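Long-range contacts in methyltransferase domain-containing protein (PDB 1VE3), which binds S-adenosylmethionine and probably acts as a methyltransferase, although its substrate is not known: residues Lys37-Val42 and Tyr59-Val64; Phe52-Glu57 and Lys81-Asn86. One frame throughout, in Å; residues are numbered along the deposited sequence.

Contact 1. Residues Lys37-Val42 and Tyr59-Val64; sequences KKRGKV and YGFEVV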
loop_
_atom_site.group_PDB
_atom_site.type_symbol
_atom_site.label_atom_id
_atom_site.label_comp_id
_atom_site.label_asym_id
_atom_site.label_seq_id
_atom_site.Cartn_x
_atom_site.Cartn_y
_atom_site.Cartn_z
ATOM N N LYS A 37 22.054 0.001 -8.565
ATOM C CA LYS A 37 22.201 0.737 -9.812
ATOM C C LYS A 37 22.561 -0.199 -10.960
ATOM O O LYS A 37 21.974 -0.116 -12.038
ATOM C CB LYS A 37 23.257 1.830 -9.650
ATOM C CG LYS A 37 22.846 2.931 -8.676
ATOM C CD LYS A 37 23.923 3.999 -8.553
ATOM C CE LYS A 37 23.445 5.192 -7.733
ATOM N NZ LYS A 37 23.051 4.823 -6.342
ATOM N N LYS A 38 23.513 -1.099 -10.731
ATOM C CA LYS A 38 23.909 -2.044 -11.770
ATOM C C LYS A 38 22.957 -3.235 -11.810
ATOM O O LYS A 38 22.793 -3.943 -10.815
ATOM C CB LYS A 38 25.335 -2.546 -11.533
ATOM C CG LYS A 38 25.833 -3.491 -12.620
ATOM C CD LYS A 38 27.303 -3.835 -12.447
ATOM C CE LYS A 38 27.846 -4.547 -13.684
ATOM N NZ LYS A 38 29.305 -4.852 -13.597
ATOM N N ARG A 39 22.333 -3.459 -12.961
ATOM C CA ARG A 39 21.404 -4.569 -13.109
ATOM C C ARG A 39 22.178 -5.872 -13.057
ATOM O O ARG A 39 23.388 -5.887 -13.286
ATOM C CB ARG A 39 20.646 -4.475 -14.440
ATOM C CG ARG A 39 20.032 -3.108 -14.713
ATOM C CD ARG A 39 19.175 -2.633 -13.558
ATOM N NE ARG A 39 18.724 -1.257 -13.741
ATOM C CZ ARG A 39 18.118 -0.534 -12.804
ATOM N NH1 ARG A 39 17.884 -1.055 -11.608
ATOM N NH2 ARG A 39 17.752 0.713 -13.058
ATOM N N GLY A 40 21.476 -6.962 -12.758
ATOM C CA GLY A 40 22.118 -8.259 -12.683
ATOM C C GLY A 40 21.153 -9.366 -12.310
ATOM O O GLY A 40 19.939 -9.217 -12.443
ATOM N N LYS A 41 21.693 -10.481 -11.836
ATOM C CA LYS A 41 20.878 -11.627 -11.443
ATOM C C LYS A 41 20.513 -11.500 -9.959
ATOM O O LYS A 41 21.393 -11.463 -9.093
ATOM C CB LYS A 41 21.664 -12.910 -11.696
ATOM C CG LYS A 41 20.823 -14.157 -11.807
ATOM C CD LYS A 41 21.613 -15.253 -12.507
ATOM C CE LYS A 41 20.754 -16.475 -12.787
ATOM N NZ LYS A 41 21.460 -17.426 -13.692
ATOM N N VAL A 42 19.216 -11.438 -9.669
ATOM C CA VAL A 42 18.754 -11.286 -8.294
ATOM C C VAL A 42 18.014 -12.497 -7.731
ATOM O O VAL A 42 17.246 -13.153 -8.434
ATOM C CB VAL A 42 17.819 -10.063 -8.161
ATOM C CG1 VAL A 42 17.482 -9.821 -6.699
ATOM C CG2 VAL A 42 18.476 -8.835 -8.771
ATOM N N TYR A 59 12.410 -3.171 -13.317
ATOM C CA TYR A 59 13.540 -2.255 -13.306
ATOM C C TYR A 59 14.689 -2.815 -14.137
ATOM O O TYR A 59 15.791 -2.263 -14.152
ATOM C CB TYR A 59 13.998 -2.000 -11.872
ATOM C CG TYR A 59 13.319 -0.820 -11.219
ATOM C CD1 TYR A 59 13.647 0.485 -11.584
ATOM C CD2 TYR A 59 12.356 -1.004 -10.233
ATOM C CE1 TYR A 59 13.036 1.577 -10.981
ATOM C CE2 TYR A 59 11.736 0.080 -9.622
ATOM C CZ TYR A 59 12.081 1.369 -9.998
ATOM O OH TYR A 59 11.486 2.449 -9.378
ATOM N N GLY A 60 14.421 -3.919 -14.824
ATOM C CA GLY A 60 15.432 -4.527 -15.665
ATOM C C GLY A 60 16.377 -5.488 -14.967
ATOM O O GLY A 60 17.579 -5.460 -15.217
ATOM N N PHE A 61 15.841 -6.332 -14.090
ATOM C CA PHE A 61 16.650 -7.316 -13.379
ATOM C C PHE A 61 16.184 -8.721 -13.736
ATOM O O PHE A 61 15.010 -8.938 -14.033
ATOM C CB PHE A 61 16.523 -7.127 -11.866
ATOM C CG PHE A 61 17.326 -5.987 -11.322
ATOM C CD1 PHE A 61 18.672 -6.154 -11.019
ATOM C CD2 PHE A 61 16.739 -4.746 -11.108
ATOM C CE1 PHE A 61 19.422 -5.103 -10.508
ATOM C CE2 PHE A 61 17.478 -3.688 -10.598
ATOM C CZ PHE A 61 18.826 -3.866 -10.296
ATOM N N GLU A 62 17.114 -9.670 -13.718
ATOM C CA GLU A 62 16.800 -11.067 -13.999
ATOM C C GLU A 62 16.483 -11.630 -12.616
ATOM O O GLU A 62 17.384 -11.797 -11.786
ATOM C CB GLU A 62 18.018 -11.764 -14.609
ATOM C CG GLU A 62 17.778 -13.212 -14.993
ATOM C CD GLU A 62 19.007 -13.865 -15.589
ATOM O OE1 GLU A 62 18.947 -15.076 -15.893
ATOM O OE2 GLU A 62 20.031 -13.169 -15.754
ATOM N N VAL A 63 15.210 -11.932 -12.372
ATOM C CA VAL A 63 14.787 -12.392 -11.051
ATOM C C VAL A 63 14.385 -13.843 -10.826
ATOM O O VAL A 63 13.707 -14.463 -11.646
ATOM C CB VAL A 63 13.625 -11.511 -10.537
ATOM C CG1 VAL A 63 13.298 -11.863 -9.096
ATOM C CG2 VAL A 63 13.994 -10.048 -10.669
ATOM N N VAL A 64 14.803 -14.365 -9.678
ATOM C CA VAL A 64 14.475 -15.719 -9.262
ATOM C C VAL A 64 13.917 -15.629 -7.844
ATOM O O VAL A 64 14.574 -15.105 -6.940
ATOM C CB VAL A 64 15.710 -16.626 -9.236
ATOM C CG1 VAL A 64 15.299 -18.033 -8.857
ATOM C CG2 VAL A 64 16.394 -16.612 -10.597
#
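Lys-41 and Val-42 run parallel to Glu-62 and Val-63. They start the two neighbouring strands of a beta-alpha-beta crossover in the Rossmann-like methyltransferase fold, with helix 51-58 as the connection. Three backbone hydrogen bonds join the two segments, one of them from Gly-40 just before its strand. Glu-62 N donates to Gly-40 O (3.1 Å), Val-42 N to Glu-62 O (2.8 Å) and Val-64 N to Val-42 O (3.0 Å). Gly-60 is the C-prime residue of the Schellman motif that ends the helix.

Phe-61 carries most of the side-chain contact. Its CD1 meets Val-42 CG2 at 3.5 Å. The CD methylene of Arg-39 lies over one face of the ring. A bend at the second Arg-39 torsion (chi2 -53°) brings Arg-39 CD to 3.7 Å from the centroid of the Phe-61 ring, a CH-pi contact. Tyr-59 O lies over one face of the guanidinium, badly angled for a bond. With an alanine at Phe-61, the Arg-39 arm would probably lose its support and be able to turn, and a gap would open beside Val-42 CG2.

On the face of the sheet opposite Val-42 and Val-63, the extended Lys-41 and Glu-62 chains cross at a slant. Lys-41 NZ stops 4.1 Å from Glu-62 OE1, beyond salt-bridge range.

Contact 2. Residues Phe52-Glu57 and Lys81-Asn86; sequences FSFLLE and KSRESN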
loop_
_atom_site.group_PDB
_atom_site.type_symbol
_atom_site.label_atom_id
_atom_site.label_comp_id
_atom_site.label_asym_id
_atom_site.label_seq_id
_atom_site.Cartn_x
_atom_site.Cartn_y
_atom_site.Cartn_z
ATOM N N PHE A 52 8.125 -8.099 -4.501
ATOM C CA PHE A 52 9.380 -7.400 -4.755
ATOM C C PHE A 52 10.110 -7.948 -5.974
ATOM O O PHE A 52 10.988 -7.294 -6.522
ATOM C CB PHE A 52 10.267 -7.438 -3.504
ATOM C CG PHE A 52 9.811 -6.500 -2.430
ATOM C CD1 PHE A 52 10.164 -5.158 -2.468
ATOM C CD2 PHE A 52 8.963 -6.938 -1.420
ATOM C CE1 PHE A 52 9.678 -4.261 -1.519
ATOM C CE2 PHE A 52 8.471 -6.046 -0.462
ATOM C CZ PHE A 52 8.830 -4.709 -0.515
ATOM N N SER A 53 9.736 -9.147 -6.400
ATOM C CA SER A 53 10.351 -9.736 -7.576
ATOM C C SER A 53 9.867 -8.952 -8.799
ATOM O O SER A 53 10.669 -8.434 -9.571
ATOM C CB SER A 53 9.962 -11.210 -7.697
ATOM O OG SER A 53 10.546 -11.971 -6.655
ATOM N N PHE A 54 8.549 -8.853 -8.955
ATOM C CA PHE A 54 7.967 -8.124 -10.073
ATOM C C PHE A 54 8.517 -6.704 -10.117
ATOM O O PHE A 54 8.804 -6.172 -11.187
ATOM C CB PHE A 54 6.440 -8.103 -9.952
ATOM C CG PHE A 54 5.831 -9.470 -9.851
ATOM C CD1 PHE A 54 6.189 -10.468 -10.756
ATOM C CD2 PHE A 54 4.937 -9.780 -8.832
ATOM C CE1 PHE A 54 5.675 -11.751 -10.644
ATOM C CE2 PHE A 54 4.413 -11.067 -8.709
ATOM C CZ PHE A 54 4.785 -12.056 -9.619
ATOM N N LEU A 55 8.673 -6.089 -8.953
ATOM C CA LEU A 55 9.210 -4.733 -8.902
ATOM C C LEU A 55 10.605 -4.674 -9.530
ATOM O O LEU A 55 10.883 -3.804 -10.358
ATOM C CB LEU A 55 9.289 -4.239 -7.460
ATOM C CG LEU A 55 9.961 -2.879 -7.298
ATOM C CD1 LEU A 55 9.114 -1.820 -7.982
ATOM C CD2 LEU A 55 10.138 -2.561 -5.818
ATOM N N LEU A 56 11.483 -5.593 -9.132
ATOM C CA LEU A 56 12.842 -5.617 -9.669
ATOM C C LEU A 56 12.847 -5.983 -11.145
ATOM O O LEU A 56 13.612 -5.421 -11.928
ATOM C CB LEU A 56 13.724 -6.604 -8.894
ATOM C CG LEU A 56 14.145 -6.225 -7.467
ATOM C CD1 LEU A 56 15.192 -7.223 -6.969
ATOM C CD2 LEU A 56 14.719 -4.815 -7.451
ATOM N N GLU A 57 11.996 -6.932 -11.518
ATOM C CA GLU A 57 11.900 -7.361 -12.906
ATOM C C GLU A 57 11.553 -6.190 -13.824
ATOM O O GLU A 57 12.029 -6.125 -14.956
ATOM C CB GLU A 57 10.835 -8.445 -13.060
ATOM C CG GLU A 57 10.602 -8.854 -14.506
ATOM C CD GLU A 57 9.324 -9.640 -14.689
ATOM O OE1 GLU A 57 8.249 -9.114 -14.330
ATOM O OE2 GLU A 57 9.388 -10.780 -15.196
ATOM N N LYS A 81 1.533 -14.690 -13.876
ATOM C CA LYS A 81 0.735 -14.973 -15.060
ATOM C C LYS A 81 -0.075 -13.733 -15.430
ATOM O O LYS A 81 0.004 -13.240 -16.556
ATOM C CB LYS A 81 -0.202 -16.153 -14.791
ATOM C CG LYS A 81 -0.787 -16.795 -16.038
ATOM C CD LYS A 81 -1.662 -17.988 -15.673
ATOM C CE LYS A 81 -2.108 -18.772 -16.904
ATOM N NZ LYS A 81 -2.883 -17.942 -17.866
ATOM N N SER A 82 -0.838 -13.220 -14.468
ATOM C CA SER A 82 -1.664 -12.042 -14.698
ATOM C C SER A 82 -0.844 -10.817 -15.088
ATOM O O SER A 82 -1.320 -9.959 -15.829
ATOM C CB SER A 82 -2.500 -11.725 -13.455
ATOM O OG SER A 82 -1.677 -11.428 -12.345
ATOM N N ARG A 83 0.385 -10.730 -14.590
ATOM C CA ARG A 83 1.239 -9.596 -14.925
ATOM C C ARG A 83 2.163 -9.924 -16.087
ATOM O O ARG A 83 2.966 -9.089 -16.499
ATOM C CB ARG A 83 2.076 -9.163 -13.715
ATOM C CG ARG A 83 1.269 -8.513 -12.605
ATOM C CD ARG A 83 2.167 -7.763 -11.647
ATOM N NE ARG A 83 1.402 -7.048 -10.631
ATOM C CZ ARG A 83 1.944 -6.255 -9.713
ATOM N NH1 ARG A 83 3.258 -6.074 -9.688
ATOM N NH2 ARG A 83 1.175 -5.653 -8.815
ATOM N N GLU A 84 2.040 -11.138 -16.619
ATOM C CA GLU A 84 2.881 -11.568 -17.729
ATOM C C GLU A 84 4.345 -11.313 -17.381
ATOM O O GLU A 84 5.042 -10.557 -18.051
ATOM C CB GLU A 84 2.479 -10.823 -19.007
ATOM C CG GLU A 84 1.191 -11.360 -19.623
ATOM C CD GLU A 84 0.641 -10.482 -20.734
ATOM O OE1 GLU A 84 -0.234 -10.967 -21.489
ATOM O OE2 GLU A 84 1.072 -9.312 -20.847
ATOM N N SER A 85 4.787 -11.965 -16.311
ATOM C CA SER A 85 6.146 -11.837 -15.807
ATOM C C SER A 85 6.980 -13.071 -16.125
ATOM O O SER A 85 6.457 -14.186 -16.201
ATOM C CB SER A 85 6.107 -11.626 -14.290
ATOM O OG SER A 85 7.409 -11.512 -13.747
ATOM N N ASN A 86 8.282 -12.862 -16.303
ATOM C CA ASN A 86 9.207 -13.948 -16.603
ATOM C C ASN A 86 9.997 -14.378 -15.370
ATOM O O ASN A 86 10.968 -15.129 -15.474
ATOM C CB ASN A 86 10.176 -13.528 -17.710
ATOM C CG ASN A 86 9.484 -13.328 -19.041
ATOM O OD1 ASN A 86 8.860 -14.248 -19.573
ATOM N ND2 ASN A 86 9.591 -12.122 -19.587
#
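Phe-54, Glu-57 and Ser-85 make most of this contact. Phe-54 and Glu-57 lie one turn apart on helix 51-58, and both point toward the turn that follows helix 70-82. That helix ends in a Schellman motif at Glu-84, whose positive phi swings the chain round so that Ser-85 faces helix 51-58.

The Glu-57 carboxylate is the polar centre. Its chain is extended, with CG anti to the backbone N (chi1 175°), which carries the acid across to the turn. Asn-86 N donates to Glu-57 OE2 at 2.6 Å, a short bond, bent at the hydrogen (N-H...O 145°). It meets OE2 nearly in line with the C-O bond. The Ser-85 hydroxyl lies close to both carboxylate oxygens, though its exact place is doubtful. Val-87 N bonds to the same hydroxyl.

The Phe-54 ring turns its edge to Ser-85, whose CB is 3.7 Å from Phe-54 CD1. Tyr-79 and Ala-80 of helix 70-82 also touch this ring. Arg-83 comes in obliquely beside the ring, with Arg-83 NH1 3.8 Å from Phe-54 CB and the guanidinium plane 50° from the ring. Its main polar partner is Glu-173 of the second subunit, a salt bridge.

The pairing joins successive helices of the Rossmann-like fold; Phe-52, on the first of them, touches S-adenosylmethionine.

Overall arrangement
Helix 51-58 links the two contacts. Contact 1 joins the strands before and after it, and contact 2 ties the side of it that faces helix 70-82 to the turn after that helix. Contact 1 is partly buried and rests on regular strand bonds, with apolar side chains between sheet and helix. Contact 2 is a surface contact, smaller, and held by a carboxylate and a ring edge. The second subunit reaches both, by a salt bridge to Arg-83 in contact 2 and a cation-pi contact to Tyr-59 in contact 1. The two meet directly. Phe-61 N probably bonds to Leu-56 O where the helix ends. Val-42 CG1 packs on Leu-56 CD1 at 3.5 Å.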